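Local coordinates for lipoteichoic acid primase (Listeria monocytogenes, PDB 4UOP), which belongs to the sulfatase family of the alkaline phosphatase superfamily and carries a magnesium ion in its extracellular catalytic domain, at residues Y387-D392 / K408-D413; S96-Q101 / T401-T406. One frame throughout, in Å; residues are numbered along the deposited sequence.

Contact 1: residues Y387-D392 / K408-D413; sequences YMYQPD and KELSSD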
# COMPACT_ATOMS: atom_id res chain seq x y z
N TYR B 387 -7.67 -24.78 -5.01
CA TYR B 387 -8.58 -23.81 -4.41
C TYR B 387 -7.86 -22.57 -3.89
O TYR B 387 -6.65 -22.59 -3.71
CB TYR B 387 -9.40 -24.45 -3.29
CG TYR B 387 -8.63 -24.68 -2.00
CD1 TYR B 387 -7.94 -25.86 -1.79
CD2 TYR B 387 -8.59 -23.71 -1.02
CE1 TYR B 387 -7.21 -26.07 -0.63
CE2 TYR B 387 -7.87 -23.91 0.15
CZ TYR B 387 -7.19 -25.09 0.33
OH TYR B 387 -6.48 -25.30 1.50
N MET B 388 -8.63 -21.50 -3.68
CA MET B 388 -8.14 -20.30 -3.01
C MET B 388 -8.88 -20.09 -1.71
O MET B 388 -10.06 -20.44 -1.60
CB MET B 388 -8.27 -19.06 -3.91
CG MET B 388 -9.66 -18.54 -4.22
SD MET B 388 -9.59 -16.78 -4.69
CE MET B 388 -9.41 -15.99 -3.12
N TYR B 389 -8.18 -19.59 -0.70
CA TYR B 389 -8.79 -19.21 0.55
C TYR B 389 -8.59 -17.72 0.80
O TYR B 389 -7.52 -17.18 0.55
CB TYR B 389 -8.23 -20.01 1.73
CG TYR B 389 -8.80 -19.47 3.01
CD1 TYR B 389 -10.10 -19.76 3.37
CD2 TYR B 389 -8.06 -18.60 3.80
CE1 TYR B 389 -10.65 -19.24 4.53
CE2 TYR B 389 -8.61 -18.07 4.97
CZ TYR B 389 -9.90 -18.39 5.32
OH TYR B 389 -10.47 -17.86 6.45
N GLN B 390 -9.64 -17.07 1.30
CA GLN B 390 -9.56 -15.67 1.71
C GLN B 390 -10.32 -15.49 3.03
O GLN B 390 -11.49 -15.84 3.12
CB GLN B 390 -10.18 -14.79 0.62
CG GLN B 390 -10.00 -13.29 0.83
CD GLN B 390 -10.68 -12.47 -0.26
OE1 GLN B 390 -11.21 -11.38 0.01
NE2 GLN B 390 -10.67 -12.98 -1.48
N PRO B 391 -9.64 -14.95 4.06
CA PRO B 391 -10.36 -14.70 5.31
C PRO B 391 -11.22 -13.46 5.22
O PRO B 391 -11.13 -12.70 4.24
CB PRO B 391 -9.24 -14.49 6.31
CG PRO B 391 -8.13 -13.91 5.50
CD PRO B 391 -8.22 -14.58 4.15
N ASP B 392 -12.07 -13.27 6.22
CA ASP B 392 -12.85 -12.05 6.35
C ASP B 392 -12.54 -11.46 7.75
O ASP B 392 -11.40 -11.09 8.00
CB ASP B 392 -14.34 -12.34 6.12
CG ASP B 392 -15.14 -11.08 5.83
OD1 ASP B 392 -14.60 -9.97 6.01
OD2 ASP B 392 -16.31 -11.21 5.41
N LYS B 408 -15.60 -24.77 -0.87
CA LYS B 408 -14.84 -25.79 -0.19
C LYS B 408 -14.97 -25.55 1.30
O LYS B 408 -14.74 -24.44 1.78
CB LYS B 408 -13.37 -25.77 -0.60
CG LYS B 408 -12.53 -26.83 0.11
CD LYS B 408 -11.12 -26.92 -0.44
CE LYS B 408 -10.28 -27.90 0.36
NZ LYS B 408 -10.72 -29.31 0.17
N GLU B 409 -15.35 -26.59 2.02
CA GLU B 409 -15.52 -26.50 3.46
C GLU B 409 -14.20 -26.15 4.14
O GLU B 409 -13.13 -26.63 3.74
CB GLU B 409 -16.07 -27.82 4.01
CG GLU B 409 -16.26 -27.86 5.53
CD GLU B 409 -17.47 -27.08 6.02
OE1 GLU B 409 -17.94 -26.15 5.32
OE2 GLU B 409 -17.95 -27.40 7.13
N LEU B 410 -14.28 -25.34 5.19
CA LEU B 410 -13.09 -24.90 5.90
C LEU B 410 -12.59 -25.98 6.85
O LEU B 410 -12.79 -25.92 8.05
CB LEU B 410 -13.36 -23.60 6.66
CG LEU B 410 -13.97 -22.46 5.84
CD1 LEU B 410 -14.03 -21.20 6.70
CD2 LEU B 410 -13.17 -22.19 4.57
N SER B 411 -11.90 -26.96 6.28
CA SER B 411 -11.33 -28.08 7.01
C SER B 411 -10.03 -27.71 7.73
O SER B 411 -9.55 -26.57 7.65
CB SER B 411 -11.07 -29.24 6.05
OG SER B 411 -9.99 -28.92 5.18
N SER B 412 -9.47 -28.69 8.43
CA SER B 412 -8.23 -28.54 9.19
C SER B 412 -7.04 -28.14 8.32
O SER B 412 -6.25 -27.29 8.72
CB SER B 412 -7.91 -29.85 9.93
OG SER B 412 -6.61 -29.82 10.48
N ASP B 413 -6.91 -28.76 7.16
CA ASP B 413 -5.84 -28.41 6.22
C ASP B 413 -5.99 -26.98 5.68
O ASP B 413 -4.99 -26.31 5.44
CB ASP B 413 -5.78 -29.41 5.05
CG ASP B 413 -4.94 -30.65 5.38
OD1 ASP B 413 -4.35 -30.73 6.48
OD2 ASP B 413 -4.86 -31.56 4.53

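Contact 2: residues S96-Q101 / T401-T406; sequences SNQFFQ and TNYDGT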
# COMPACT_ATOMS: atom_id res chain seq x y z
N SER B 96 3.74 -23.28 -16.85
CA SER B 96 2.68 -23.38 -15.86
C SER B 96 1.46 -22.58 -16.23
O SER B 96 1.57 -21.43 -16.66
CB SER B 96 3.16 -22.89 -14.51
OG SER B 96 2.11 -22.88 -13.59
N ASN B 97 0.30 -23.18 -16.03
CA ASN B 97 -0.99 -22.50 -16.14
C ASN B 97 -1.56 -22.10 -14.79
O ASN B 97 -2.70 -21.64 -14.70
CB ASN B 97 -2.00 -23.38 -16.88
CG ASN B 97 -1.61 -23.64 -18.31
OD1 ASN B 97 -1.04 -22.76 -18.96
ND2 ASN B 97 -1.88 -24.84 -18.79
N GLN B 98 -0.77 -22.29 -13.73
CA GLN B 98 -1.15 -21.90 -12.38
C GLN B 98 0.05 -21.34 -11.65
O GLN B 98 0.52 -21.86 -10.63
CB GLN B 98 -1.71 -23.09 -11.60
CG GLN B 98 -3.02 -23.64 -12.12
CD GLN B 98 -3.59 -24.74 -11.23
OE1 GLN B 98 -2.85 -25.51 -10.63
NE2 GLN B 98 -4.90 -24.82 -11.18
N PHE B 99 0.60 -20.28 -12.22
CA PHE B 99 1.72 -19.60 -11.62
C PHE B 99 1.25 -18.20 -11.28
O PHE B 99 0.63 -17.54 -12.12
CB PHE B 99 2.90 -19.57 -12.59
CG PHE B 99 4.20 -19.22 -11.94
CD1 PHE B 99 4.99 -20.22 -11.37
CD2 PHE B 99 4.63 -17.92 -11.88
CE1 PHE B 99 6.18 -19.90 -10.75
CE2 PHE B 99 5.84 -17.59 -11.27
CZ PHE B 99 6.60 -18.59 -10.69
N PHE B 100 1.52 -17.76 -10.05
CA PHE B 100 0.89 -16.54 -9.54
C PHE B 100 1.83 -15.40 -9.22
O PHE B 100 2.96 -15.62 -8.79
CB PHE B 100 0.10 -16.86 -8.28
CG PHE B 100 -1.00 -17.85 -8.49
CD1 PHE B 100 -2.24 -17.43 -8.98
CD2 PHE B 100 -0.80 -19.20 -8.22
CE1 PHE B 100 -3.26 -18.35 -9.15
CE2 PHE B 100 -1.83 -20.11 -8.40
CZ PHE B 100 -3.05 -19.69 -8.87
N GLN B 101 1.37 -14.18 -9.46
CA GLN B 101 2.06 -12.99 -9.01
C GLN B 101 2.09 -12.95 -7.48
O GLN B 101 1.16 -13.39 -6.83
CB GLN B 101 1.34 -11.73 -9.53
CG GLN B 101 -0.08 -11.57 -9.05
CD GLN B 101 -0.73 -10.27 -9.52
OE1 GLN B 101 -0.93 -10.07 -10.71
NE2 GLN B 101 -1.07 -9.40 -8.57
N THR B 401 -12.70 -21.40 -2.05
CA THR B 401 -13.38 -21.60 -3.31
C THR B 401 -12.52 -22.47 -4.19
O THR B 401 -11.38 -22.11 -4.51
CB THR B 401 -13.64 -20.25 -4.00
OG1 THR B 401 -14.39 -19.40 -3.11
CG2 THR B 401 -14.44 -20.43 -5.28
N ASN B 402 -13.05 -23.64 -4.55
CA ASN B 402 -12.41 -24.51 -5.51
C ASN B 402 -12.33 -23.83 -6.87
O ASN B 402 -13.16 -23.01 -7.20
CB ASN B 402 -13.19 -25.82 -5.67
CG ASN B 402 -13.16 -26.68 -4.43
OD1 ASN B 402 -12.11 -26.88 -3.84
ND2 ASN B 402 -14.32 -27.17 -4.02
N TYR B 403 -11.35 -24.23 -7.67
CA TYR B 403 -11.17 -23.62 -8.98
C TYR B 403 -12.24 -23.97 -10.01
O TYR B 403 -12.32 -23.32 -11.05
CB TYR B 403 -9.78 -23.90 -9.51
CG TYR B 403 -8.67 -23.26 -8.71
CD1 TYR B 403 -8.87 -22.09 -7.98
CD2 TYR B 403 -7.40 -23.80 -8.73
CE1 TYR B 403 -7.84 -21.50 -7.26
CE2 TYR B 403 -6.36 -23.23 -8.02
CZ TYR B 403 -6.58 -22.08 -7.29
OH TYR B 403 -5.53 -21.53 -6.59
N ASP B 404 -13.06 -24.99 -9.73
CA ASP B 404 -14.27 -25.21 -10.52
C ASP B 404 -15.45 -24.32 -10.10
O ASP B 404 -16.54 -24.42 -10.68
CB ASP B 404 -14.69 -26.70 -10.51
CG ASP B 404 -15.11 -27.22 -9.12
OD1 ASP B 404 -15.17 -26.43 -8.15
OD2 ASP B 404 -15.39 -28.43 -9.01
N GLY B 405 -15.25 -23.45 -9.11
CA GLY B 405 -16.26 -22.51 -8.66
C GLY B 405 -17.06 -22.93 -7.43
O GLY B 405 -17.77 -22.11 -6.84
N THR B 406 -16.94 -24.19 -7.04
CA THR B 406 -17.70 -24.70 -5.89
C THR B 406 -17.05 -24.30 -4.58
O THR B 406 -15.84 -24.04 -4.51
CB THR B 406 -17.84 -26.23 -5.94
OG1 THR B 406 -16.56 -26.85 -5.87
CG2 THR B 406 -18.55 -26.66 -7.21

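Contact 1: residues Y387-D392 / K408-D413
Tyr387 holds CG between its own backbone N and carbonyl carbon (chi1 75°), which swings the ring toward Lys408, and Lys408 answers with a chain that runs straight from the backbone (chi1 179°) and bends only at its last torsion. The aliphatic part of the lysine is therefore laid over one face of the tyrosine. Lys408 CD stands 3.8 Å from the centroid of the Tyr387 ring, 20° off the ring normal, a CH-pi contact displaced toward Tyr387 CD1. The next methylene continues along that rim, with Lys408 CE 3.7 Å from Tyr387 CE1. The phenol oxygen has its partners elsewhere, hydrogen-bonding to Tyr382 OH and to Arg417 NH1 on helix 412-433.

The setting is a five-stranded antiparallel sheet in which strand 399-402 runs between 387-390 and the outermost strand 407-408; Lys408 is joined to Ala400 of the middle strand by a backbone hydrogen bond. The side chains thus meet across that strand on one face of the sheet, where Val414 of helix 412-433 also packs against Tyr387, Tyr389 and Lys408.

Two residues further along each segment, Leu410 sits at the centre of an inverse gamma turn, just before Ser411 takes the N-cap position of that helix. Leu410 CD2 comes within 3.9 Å of Tyr389 CE1, an apolar touch in which the two side chains cross at about a right angle. Beyond it, Tyr389 OH is hydrogen-bonded to Phe395 O, in the connection leading to strand 399-402.

Contact 2: residues S96-Q101 / T401-T406
A type I beta turn from Asn402 to Gly405, closing the hairpin between strands 399-402 and 407-408, puts its second residue, Tyr403, against strand 94-100 of the large mixed sheet of the sulfatase-family fold. The touching is done by three side chains. Gln98 sets CG beside its backbone N (chi1 -66°) and then runs on straight (chi2 -175°), which carries Gln98 NE2 obliquely to the phenol ring, 3.6 Å from Tyr403 CD2. Amide and ring planes are 74° apart. NE2 also makes a weak hydrogen bond to Asn385 O. Phe100 and Tyr403 point at each other from opposite directions, Phe100 CZ 3.8 Å from Tyr403 OH. That hydroxyl is hydrogen-bonded to Thr384 O, which gives the polar end of the buried tyrosine a partner.

The turn that presents Tyr403 is itself tightly tied. Gly405 N donates to Asn402 O at 2.9 Å, and Asp404 forms an Asx turn by accepting at OD1 from Thr406 N, which lies above the carboxylate plane. The same oxygen, Asp404 OD1, receives Thr406 OG1 on its syn side at 2.7 Å, while Asn402 ND2 donates to Thr406 OG1 at 2.9 Å, close to the plane of its amide. On the other segment, an ST turn fixes the backbone just ahead of the glutamine: Gln98 N donates to Ser96 OG at 2.9 Å.

Around this junction, Ala312 of helix 312-315 touches Tyr403, Tyr315 of the same helix packs on Phe100, and Phe383 of strand 381-383 stacks on the Phe100 ring; just past strand 94-100, Gln101 touches the magnesium ligand His285 and hydrogen-bonds through OE1 to His286 N.

From the N terminus, the chain first passes 96-101 in the large mixed sheet, then runs some 285 residues before 387-392 in the small antiparallel sheet. It next reaches 401-406, closing the long loop of contact 2, and finally 408-413, where contact 1 closes a short one. The two loops cross, since their segments alternate. Contact 2 ties the small sheet to the large one, whereas contact 1 joins strand 387-390 to the sheet's edge and the turn leading into helix 412-433. Strands 387-390 and 399-402 are neighbours, with Met388 O 2.8 Å from Thr401 N, a probable hydrogen bond that links the two contacts directly.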